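Local structure of 2-hydroxyisocaproyl-CoA dehydratase activator (Clostridium difficile, 4EHU) at residues Y2-I8 with I57-T63; A12-L18 with Q241-L246; E93-I97 with L108-N112. The protein transfers one electron to (R)-2-hydroxyisocaproyl-CoA dehydratase concomitantly with ATP hydrolysis, activating it in the reductive branch of L-leucine fermentation. All coordinates share one frame; numbering follows the deposited sequence.

Contact 1. Residues Y2-I8 with I57-T63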
# COMPACT_ATOMS: atom_id res chain seq x y z
N TYR A 2 -2.86 -35.65 -24.05
CA TYR A 2 -2.49 -34.29 -23.63
C TYR A 2 -3.36 -33.85 -22.47
O TYR A 2 -4.54 -34.15 -22.43
CB TYR A 2 -2.67 -33.31 -24.79
CG TYR A 2 -1.80 -33.61 -25.97
CD1 TYR A 2 -0.50 -33.13 -26.04
CD2 TYR A 2 -2.27 -34.41 -27.02
CE1 TYR A 2 0.31 -33.40 -27.13
CE2 TYR A 2 -1.47 -34.69 -28.11
CZ TYR A 2 -0.18 -34.18 -28.16
OH TYR A 2 0.62 -34.46 -29.24
N THR A 3 -2.76 -33.12 -21.53
CA THR A 3 -3.54 -32.42 -20.52
C THR A 3 -3.15 -30.94 -20.52
O THR A 3 -2.12 -30.57 -21.06
CB THR A 3 -3.33 -33.02 -19.13
OG1 THR A 3 -1.95 -32.93 -18.76
CG2 THR A 3 -3.82 -34.50 -19.14
N MET A 4 -4.00 -30.11 -19.93
CA MET A 4 -3.76 -28.67 -19.91
C MET A 4 -3.93 -28.10 -18.51
O MET A 4 -4.83 -28.50 -17.78
CB MET A 4 -4.73 -27.97 -20.85
CG MET A 4 -4.51 -26.47 -20.97
SD MET A 4 -5.57 -25.72 -22.21
CE MET A 4 -4.62 -26.03 -23.70
N GLY A 5 -3.04 -27.17 -18.16
CA GLY A 5 -3.14 -26.40 -16.93
C GLY A 5 -3.29 -24.92 -17.25
O GLY A 5 -2.60 -24.41 -18.13
N LEU A 6 -4.21 -24.25 -16.57
CA LEU A 6 -4.40 -22.81 -16.72
C LEU A 6 -4.24 -22.18 -15.35
O LEU A 6 -4.80 -22.68 -14.38
CB LEU A 6 -5.79 -22.49 -17.27
CG LEU A 6 -6.07 -22.90 -18.71
CD1 LEU A 6 -7.53 -22.64 -19.05
CD2 LEU A 6 -5.15 -22.15 -19.67
N ASP A 7 -3.47 -21.11 -15.26
CA ASP A 7 -3.27 -20.38 -14.02
C ASP A 7 -3.70 -18.94 -14.27
O ASP A 7 -3.02 -18.18 -14.94
CB ASP A 7 -1.79 -20.48 -13.58
CG ASP A 7 -1.44 -19.59 -12.37
OD1 ASP A 7 -2.31 -18.89 -11.81
OD2 ASP A 7 -0.26 -19.59 -12.00
N ILE A 8 -4.87 -18.58 -13.77
CA ILE A 8 -5.43 -17.27 -14.01
C ILE A 8 -5.22 -16.43 -12.77
O ILE A 8 -5.99 -16.51 -11.81
CB ILE A 8 -6.93 -17.37 -14.35
CG1 ILE A 8 -7.13 -18.37 -15.49
CG2 ILE A 8 -7.47 -16.00 -14.73
CD1 ILE A 8 -8.59 -18.78 -15.70
N ILE A 57 -7.67 -32.43 -25.73
CA ILE A 57 -7.18 -32.33 -24.35
C ILE A 57 -8.05 -33.21 -23.44
O ILE A 57 -9.25 -32.98 -23.30
CB ILE A 57 -7.21 -30.87 -23.84
CG1 ILE A 57 -6.68 -29.92 -24.92
CG2 ILE A 57 -6.38 -30.73 -22.55
CD1 ILE A 57 -5.24 -30.22 -25.34
N LYS A 58 -7.44 -34.23 -22.84
CA LYS A 58 -8.18 -35.22 -22.06
C LYS A 58 -8.71 -34.66 -20.73
O LYS A 58 -9.85 -34.94 -20.37
CB LYS A 58 -7.32 -36.46 -21.81
CG LYS A 58 -7.98 -37.52 -20.95
CD LYS A 58 -8.28 -38.78 -21.74
CE LYS A 58 -9.01 -39.83 -20.91
NZ LYS A 58 -8.15 -40.41 -19.83
N LYS A 59 -7.87 -33.90 -20.02
CA LYS A 59 -8.27 -33.20 -18.79
C LYS A 59 -7.68 -31.80 -18.75
O LYS A 59 -6.55 -31.56 -19.22
CB LYS A 59 -7.81 -33.95 -17.54
CG LYS A 59 -8.38 -35.36 -17.38
CD LYS A 59 -9.85 -35.35 -16.99
CE LYS A 59 -10.32 -36.76 -16.67
NZ LYS A 59 -11.77 -36.84 -16.30
N VAL A 60 -8.44 -30.88 -18.17
CA VAL A 60 -8.02 -29.51 -17.97
C VAL A 60 -8.17 -29.16 -16.50
O VAL A 60 -9.21 -29.43 -15.90
CB VAL A 60 -8.91 -28.53 -18.77
CG1 VAL A 60 -8.49 -27.08 -18.51
CG2 VAL A 60 -8.86 -28.86 -20.26
N VAL A 61 -7.13 -28.58 -15.91
CA VAL A 61 -7.24 -28.07 -14.54
C VAL A 61 -6.94 -26.58 -14.54
O VAL A 61 -6.02 -26.12 -15.22
CB VAL A 61 -6.27 -28.79 -13.57
CG1 VAL A 61 -6.16 -28.03 -12.24
CG2 VAL A 61 -6.71 -30.24 -13.35
N VAL A 62 -7.72 -25.82 -13.78
CA VAL A 62 -7.49 -24.38 -13.65
C VAL A 62 -7.15 -24.03 -12.21
O VAL A 62 -7.68 -24.62 -11.26
CB VAL A 62 -8.71 -23.57 -14.13
CG1 VAL A 62 -9.91 -23.83 -13.23
CG2 VAL A 62 -8.39 -22.09 -14.17
N THR A 63 -6.26 -23.07 -12.06
CA THR A 63 -5.81 -22.63 -10.74
C THR A 63 -5.71 -21.11 -10.75
O THR A 63 -5.98 -20.48 -11.76
CB THR A 63 -4.46 -23.28 -10.39
OG1 THR A 63 -4.13 -23.05 -9.01
CG2 THR A 63 -3.34 -22.75 -11.27

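Contact 2. Residues A12-L18 with Q241-L246. With ANP (phosphoaminophosphonic acid-adenylate ester), chain D.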
# COMPACT_ATOMS: atom_id res chain seq x y z
N ALA A 12 -1.69 -11.95 -14.73
CA ALA A 12 -1.42 -12.62 -15.98
C ALA A 12 -2.07 -13.98 -16.04
O ALA A 12 -2.28 -14.62 -15.00
CB ALA A 12 0.08 -12.76 -16.20
N SER A 13 -2.39 -14.41 -17.25
CA SER A 13 -2.94 -15.75 -17.48
C SER A 13 -1.86 -16.63 -18.07
O SER A 13 -1.18 -16.26 -19.04
CB SER A 13 -4.13 -15.69 -18.44
OG SER A 13 -5.19 -14.97 -17.85
N LYS A 14 -1.70 -17.81 -17.48
CA LYS A 14 -0.66 -18.73 -17.91
C LYS A 14 -1.27 -20.07 -18.27
O LYS A 14 -2.20 -20.54 -17.61
CB LYS A 14 0.36 -18.94 -16.79
CG LYS A 14 1.31 -17.76 -16.56
CD LYS A 14 0.64 -16.57 -15.82
CE LYS A 14 0.35 -16.91 -14.35
NZ LYS A 14 -0.08 -15.73 -13.53
N GLY A 15 -0.75 -20.69 -19.33
CA GLY A 15 -1.23 -21.99 -19.77
C GLY A 15 -0.10 -22.93 -20.16
O GLY A 15 0.93 -22.49 -20.67
N VAL A 16 -0.30 -24.22 -19.92
CA VAL A 16 0.67 -25.24 -20.32
C VAL A 16 -0.11 -26.41 -20.90
O VAL A 16 -1.14 -26.79 -20.34
CB VAL A 16 1.47 -25.77 -19.11
CG1 VAL A 16 2.24 -27.02 -19.48
CG2 VAL A 16 2.43 -24.67 -18.58
N ILE A 17 0.36 -26.95 -22.03
CA ILE A 17 -0.10 -28.25 -22.50
C ILE A 17 1.03 -29.25 -22.25
O ILE A 17 2.17 -29.03 -22.66
CB ILE A 17 -0.46 -28.25 -24.01
CG1 ILE A 17 -1.66 -27.34 -24.26
CG2 ILE A 17 -0.78 -29.68 -24.47
CD1 ILE A 17 -2.12 -27.29 -25.71
N LEU A 18 0.69 -30.33 -21.57
CA LEU A 18 1.65 -31.35 -21.16
C LEU A 18 1.31 -32.66 -21.85
O LEU A 18 0.15 -33.07 -21.90
CB LEU A 18 1.57 -31.53 -19.64
CG LEU A 18 2.55 -32.47 -18.94
CD1 LEU A 18 3.96 -31.88 -18.93
CD2 LEU A 18 2.07 -32.69 -17.51
N GLN A 241 7.33 -18.20 -14.15
CA GLN A 241 5.96 -17.66 -14.16
C GLN A 241 4.92 -18.74 -14.48
O GLN A 241 3.72 -18.54 -14.28
CB GLN A 241 5.86 -16.53 -15.18
CG GLN A 241 4.57 -15.72 -15.07
CD GLN A 241 4.61 -14.48 -15.93
OE1 GLN A 241 5.46 -14.35 -16.82
NE2 GLN A 241 3.70 -13.56 -15.66
N LEU A 242 5.39 -19.89 -14.95
CA LEU A 242 4.51 -20.95 -15.45
C LEU A 242 4.37 -22.16 -14.53
O LEU A 242 3.72 -23.15 -14.92
CB LEU A 242 5.04 -21.43 -16.80
CG LEU A 242 4.77 -20.48 -17.98
CD1 LEU A 242 5.75 -20.74 -19.11
CD2 LEU A 242 3.32 -20.61 -18.46
N THR A 243 4.96 -22.13 -13.33
CA THR A 243 4.96 -23.33 -12.50
C THR A 243 3.56 -23.69 -12.00
O THR A 243 3.27 -24.88 -11.76
CB THR A 243 5.89 -23.20 -11.29
OG1 THR A 243 5.66 -21.96 -10.63
CG2 THR A 243 7.37 -23.24 -11.75
N GLY A 244 2.71 -22.68 -11.86
CA GLY A 244 1.34 -22.92 -11.42
C GLY A 244 0.57 -23.65 -12.52
O GLY A 244 -0.17 -24.60 -12.26
N ALA A 245 0.73 -23.18 -13.75
CA ALA A 245 0.07 -23.84 -14.88
C ALA A 245 0.61 -25.24 -15.11
O ALA A 245 -0.14 -26.16 -15.47
CB ALA A 245 0.23 -23.00 -16.14
N LEU A 246 1.91 -25.42 -14.91
CA LEU A 246 2.51 -26.75 -15.02
C LEU A 246 1.95 -27.67 -13.95
O LEU A 246 1.60 -28.82 -14.25
CB LEU A 246 4.03 -26.64 -14.87
CG LEU A 246 4.76 -27.98 -14.88
CD1 LEU A 246 4.49 -28.73 -16.18
CD2 LEU A 246 6.26 -27.70 -14.72
PG ANP D . -1.10 -13.42 -8.12
O1G ANP D . -2.62 -13.56 -8.11
O2G ANP D . -0.45 -14.77 -8.03
O3G ANP D . -0.61 -12.47 -7.10
PB ANP D . -0.23 -13.47 -11.02
O1B ANP D . -1.03 -13.03 -12.22
O2B ANP D . -0.06 -14.98 -10.83
N3B ANP D . -0.85 -12.65 -9.63
PA ANP D . 2.49 -13.49 -12.03
O1A ANP D . 1.99 -13.84 -13.39
O2A ANP D . 3.14 -14.53 -11.14
O3A ANP D . 1.27 -12.86 -11.17
O5' ANP D . 3.48 -12.22 -12.05
C5' ANP D . 3.01 -10.96 -12.53
C4' ANP D . 4.20 -9.99 -12.59
O4' ANP D . 5.48 -10.50 -12.90
C3' ANP D . 4.09 -8.50 -12.83
O3' ANP D . 3.44 -7.84 -11.74
C2' ANP D . 5.55 -8.10 -13.05
O2' ANP D . 6.09 -7.35 -11.95
C1' ANP D . 6.34 -9.40 -13.20
N9 ANP D . 6.83 -9.64 -14.57
C8 ANP D . 6.10 -10.03 -15.64
N7 ANP D . 6.89 -10.21 -16.72
C5 ANP D . 8.16 -9.93 -16.33
C6 ANP D . 9.48 -9.92 -16.96
N6 ANP D . 9.59 -10.24 -18.27
N1 ANP D . 10.55 -9.59 -16.20
C2 ANP D . 10.44 -9.27 -14.90
N3 ANP D . 9.26 -9.25 -14.26
C4 ANP D . 8.12 -9.57 -14.91

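Contact 3. Residues E93-I97 with L108-N112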
# COMPACT_ATOMS: atom_id res chain seq x y z
N GLU A 93 14.25 -31.91 -4.31
CA GLU A 93 14.69 -31.56 -2.97
C GLU A 93 14.24 -30.14 -2.60
O GLU A 93 14.92 -29.47 -1.84
CB GLU A 93 16.21 -31.64 -2.87
CG GLU A 93 16.78 -32.95 -3.40
CD GLU A 93 16.15 -34.15 -2.74
OE1 GLU A 93 15.82 -34.06 -1.54
OE2 GLU A 93 15.98 -35.18 -3.42
N THR A 94 13.12 -29.70 -3.15
CA THR A 94 12.61 -28.36 -2.81
C THR A 94 11.88 -28.35 -1.46
O THR A 94 11.00 -29.18 -1.22
CB THR A 94 11.65 -27.82 -3.88
OG1 THR A 94 12.35 -27.62 -5.11
CG2 THR A 94 11.08 -26.46 -3.44
N ARG A 95 12.23 -27.39 -0.59
CA ARG A 95 11.60 -27.28 0.72
C ARG A 95 11.02 -25.89 1.01
O ARG A 95 10.15 -25.75 1.88
CB ARG A 95 12.57 -27.66 1.83
CG ARG A 95 13.13 -29.08 1.72
CD ARG A 95 12.10 -30.15 2.02
NE ARG A 95 12.67 -31.49 1.98
CZ ARG A 95 12.69 -32.28 0.90
NH1 ARG A 95 12.16 -31.86 -0.25
NH2 ARG A 95 13.23 -33.48 0.96
N THR A 96 11.47 -24.87 0.28
CA THR A 96 10.87 -23.55 0.41
C THR A 96 10.53 -23.01 -0.97
O THR A 96 11.39 -23.02 -1.86
CB THR A 96 11.86 -22.58 1.11
OG1 THR A 96 12.31 -23.18 2.34
CG2 THR A 96 11.18 -21.25 1.40
N ILE A 97 9.28 -22.60 -1.18
CA ILE A 97 8.88 -21.97 -2.44
C ILE A 97 8.43 -20.55 -2.17
O ILE A 97 7.59 -20.31 -1.32
CB ILE A 97 7.75 -22.74 -3.16
CG1 ILE A 97 8.24 -24.14 -3.54
CG2 ILE A 97 7.27 -21.99 -4.41
CD1 ILE A 97 7.11 -25.04 -4.13
N LEU A 108 5.85 -20.90 0.82
CA LEU A 108 5.41 -22.24 1.14
C LEU A 108 6.58 -23.00 1.71
O LEU A 108 7.70 -22.99 1.14
CB LEU A 108 4.97 -22.98 -0.14
CG LEU A 108 3.64 -22.59 -0.79
CD1 LEU A 108 3.69 -21.19 -1.39
CD2 LEU A 108 3.32 -23.64 -1.89
N LYS A 109 6.34 -23.69 2.82
CA LYS A 109 7.30 -24.63 3.33
C LYS A 109 6.74 -26.02 3.08
O LYS A 109 5.59 -26.30 3.40
CB LYS A 109 7.55 -24.42 4.83
CG LYS A 109 8.42 -25.50 5.44
CD LYS A 109 8.75 -25.19 6.90
CE LYS A 109 10.14 -25.68 7.29
NZ LYS A 109 11.14 -24.58 7.24
N LEU A 110 7.55 -26.89 2.49
CA LEU A 110 7.10 -28.23 2.14
C LEU A 110 7.83 -29.27 2.97
O LEU A 110 8.98 -29.05 3.36
CB LEU A 110 7.39 -28.53 0.66
CG LEU A 110 6.88 -27.49 -0.33
CD1 LEU A 110 7.22 -27.93 -1.77
CD2 LEU A 110 5.37 -27.30 -0.17
N ASP A 111 7.18 -30.40 3.21
CA ASP A 111 7.83 -31.54 3.86
C ASP A 111 8.58 -32.35 2.81
O ASP A 111 8.66 -31.93 1.67
CB ASP A 111 6.84 -32.41 4.65
CG ASP A 111 5.79 -33.13 3.78
OD1 ASP A 111 5.89 -33.17 2.54
OD2 ASP A 111 4.82 -33.65 4.35
N ASN A 112 9.08 -33.51 3.20
CA ASN A 112 9.89 -34.32 2.29
C ASN A 112 9.05 -34.96 1.18
O ASN A 112 9.59 -35.55 0.25
CB ASN A 112 10.67 -35.39 3.06
CG ASN A 112 11.76 -34.79 3.92
OD1 ASN A 112 12.30 -33.73 3.61
ND2 ASN A 112 12.09 -35.46 5.02
O HOH W 1 10.67 -23.24 4.70

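Contact 1. Residues Y2-I8 with I57-T63
Tyr2 opens the pairing of strand 2-8 with 57-63, two parallel neighbours in the central sheet of an actin-like ATPase domain, through a bond from Lys58 N to Tyr2 O (2.9 Å). Here the partner chain turns a corner, and Ile57 swings its CD1 towards Tyr2 CB. Thr3 lies beside Lys59 but spends its hydroxyl on Ala249 O in helix 243-261. From Met4 on the pairing is regular: Met4 N bonds to Lys59 O and Met4 O accepts Val61 N, while Met4 CB rests on Ile57 CG2 at 3.6 Å. Gly5 turns its CA-H to Val61 O, its backbone bonds going to Val16. Leu6 repeats the Met4 pattern, with its N on Val61 O and its O taking Thr63 N at 2.8 Å; helix 38-50 covers Met4 and Leu6 on the face they share with Val60 and Val62. Asp7, near the bound magnesium ion, shares the other face with Thr3, Val61 and Thr63, and has CB 3.6 Å from Thr63 CG2. That methyl lies between backbone N and carbonyl carbon, Thr63 OG1 being anti to the N (chi1 -170°) and bonded to Ile77 O. Ile8 N closes the pairing on Thr63 O, and Ile8 CD1 reaches Val62 CG2 at 3.7 Å.

Contact 2. Residues A12-L18 with Q241-L246
Two bends in the Lys14 chain, at chi2 (76°) and chi3 (70°), curl it past the backbone of Gln241 and deliver its ammonium to the nucleotide, while Gln241 reaches the alpha phosphate from the other segment with CG anti to its own N (chi1 -168°) and an extended chain beyond. The two meet on one oxygen: Lys14 NZ lies 2.8 Å from ANP O1A, and Gln241 NE2 is 2.9 Å from ANP O1A in a nearly straight bond. Lys14 NZ also bonds to ANP O2B, so it bridges the alpha and beta phosphates, and a third bond runs to Ala12 O, approached from above its carbonyl plane. With three acceptors around it, the ammonium is firmly positioned. Ala12 N adds a bond to ANP O1B. On the Gln241 side, Arg218 NH1 bonds to OE1, which probably helps to fix the amide with NE2 towards the phosphate.

Behind this polar end the contact is buried and mostly apolar, made by aliphatic groups against one another and against backbone carbonyls. Lys14 CG passes 3.4 Å from Gln241 O, and its CB meets Leu242 CD2, the two side chains crossing at a slant. Ala245 CB fits against the strand backbone at Gly15 and touches Val16 CG2 at 3.7 Å. Further along, Leu246 CD1 packs on Val16 CG1 and on Leu18 CD1. At Ala245 the helix comes near the strand, Ala245 CA lying 5.4 Å from Gly15 CA. A phosphate-binding strand 13-19, backed by helix 243-261, with Gln241 just ahead of the helix also holding the nucleotide, belongs to the ATP site of the actin-type ATPase fold.

Contact 3. Residues E93-I97 with L108-N112
Ile97 and Leu108 make the tight end of this contact, an antiparallel hydrogen-bonded pair: Ile97 N bonds to Leu108 O and Leu108 N to Ile97 O, both at 2.8 Å. Their CB atoms sit 4.1 Å apart on the buried face. Ile97 CD1 then reaches across to Leu110 CD1 at 3.7 Å, the two side chains slanting over one another, and helix 79-90 covers this patch through contacts to Ile97 and Leu110. One further backbone bond, from Leu110 N to Arg95 O, extends the pairing.

On the opposite face of the sheet, a water bridges Thr96 OG1 to Lys109 NZ; the same hydroxyl is bonded to Gln207 O. Before Thr96 and after Leu110 the strands give way to loops, and side chains take over. A bend at chi2 (-71°) turns Arg95 back across the partner segment, laying its guanidinium over Asn112 CA, which lies 3.6 Å from the plane. Asn112 OD1 receives both NE and NH2 of Arg95, each at 2.8 Å, but the bonds are weak, with N-H...O angles below 120° and the two flat groups inclined by 56°. The bond from Arg95 NH1 to Thr94 O is longer, 3.1 Å, but straighter. Exposed Asn112 lies at the solvent end of the contact, just past the second strand of the beta hairpin formed by strands 96-100 and 105-110, in the second sheet of the actin-like fold.

How the contacts relate
Contacts 1 and 2 share one sheet, in which strands 2-8 and 13-19 are neighbours; their centres are 9 Å apart and they touch directly, with Asp7 N 2.7 Å from Lys14 O. Their segments alternate along the chain, so helix 243-261 returns from the far end of the sequence to cover strands laid down at its start. Contact 3 falls within the loop closed by contact 2 and belongs to the second sheet, which has the same strand order. Its centre lies 24 Å from that of contact 1 and 20 Å from that of contact 2. The two sheets exemplify the duplicated architecture of actin-like ATPases, with the nucleotide bound by residues of both halves.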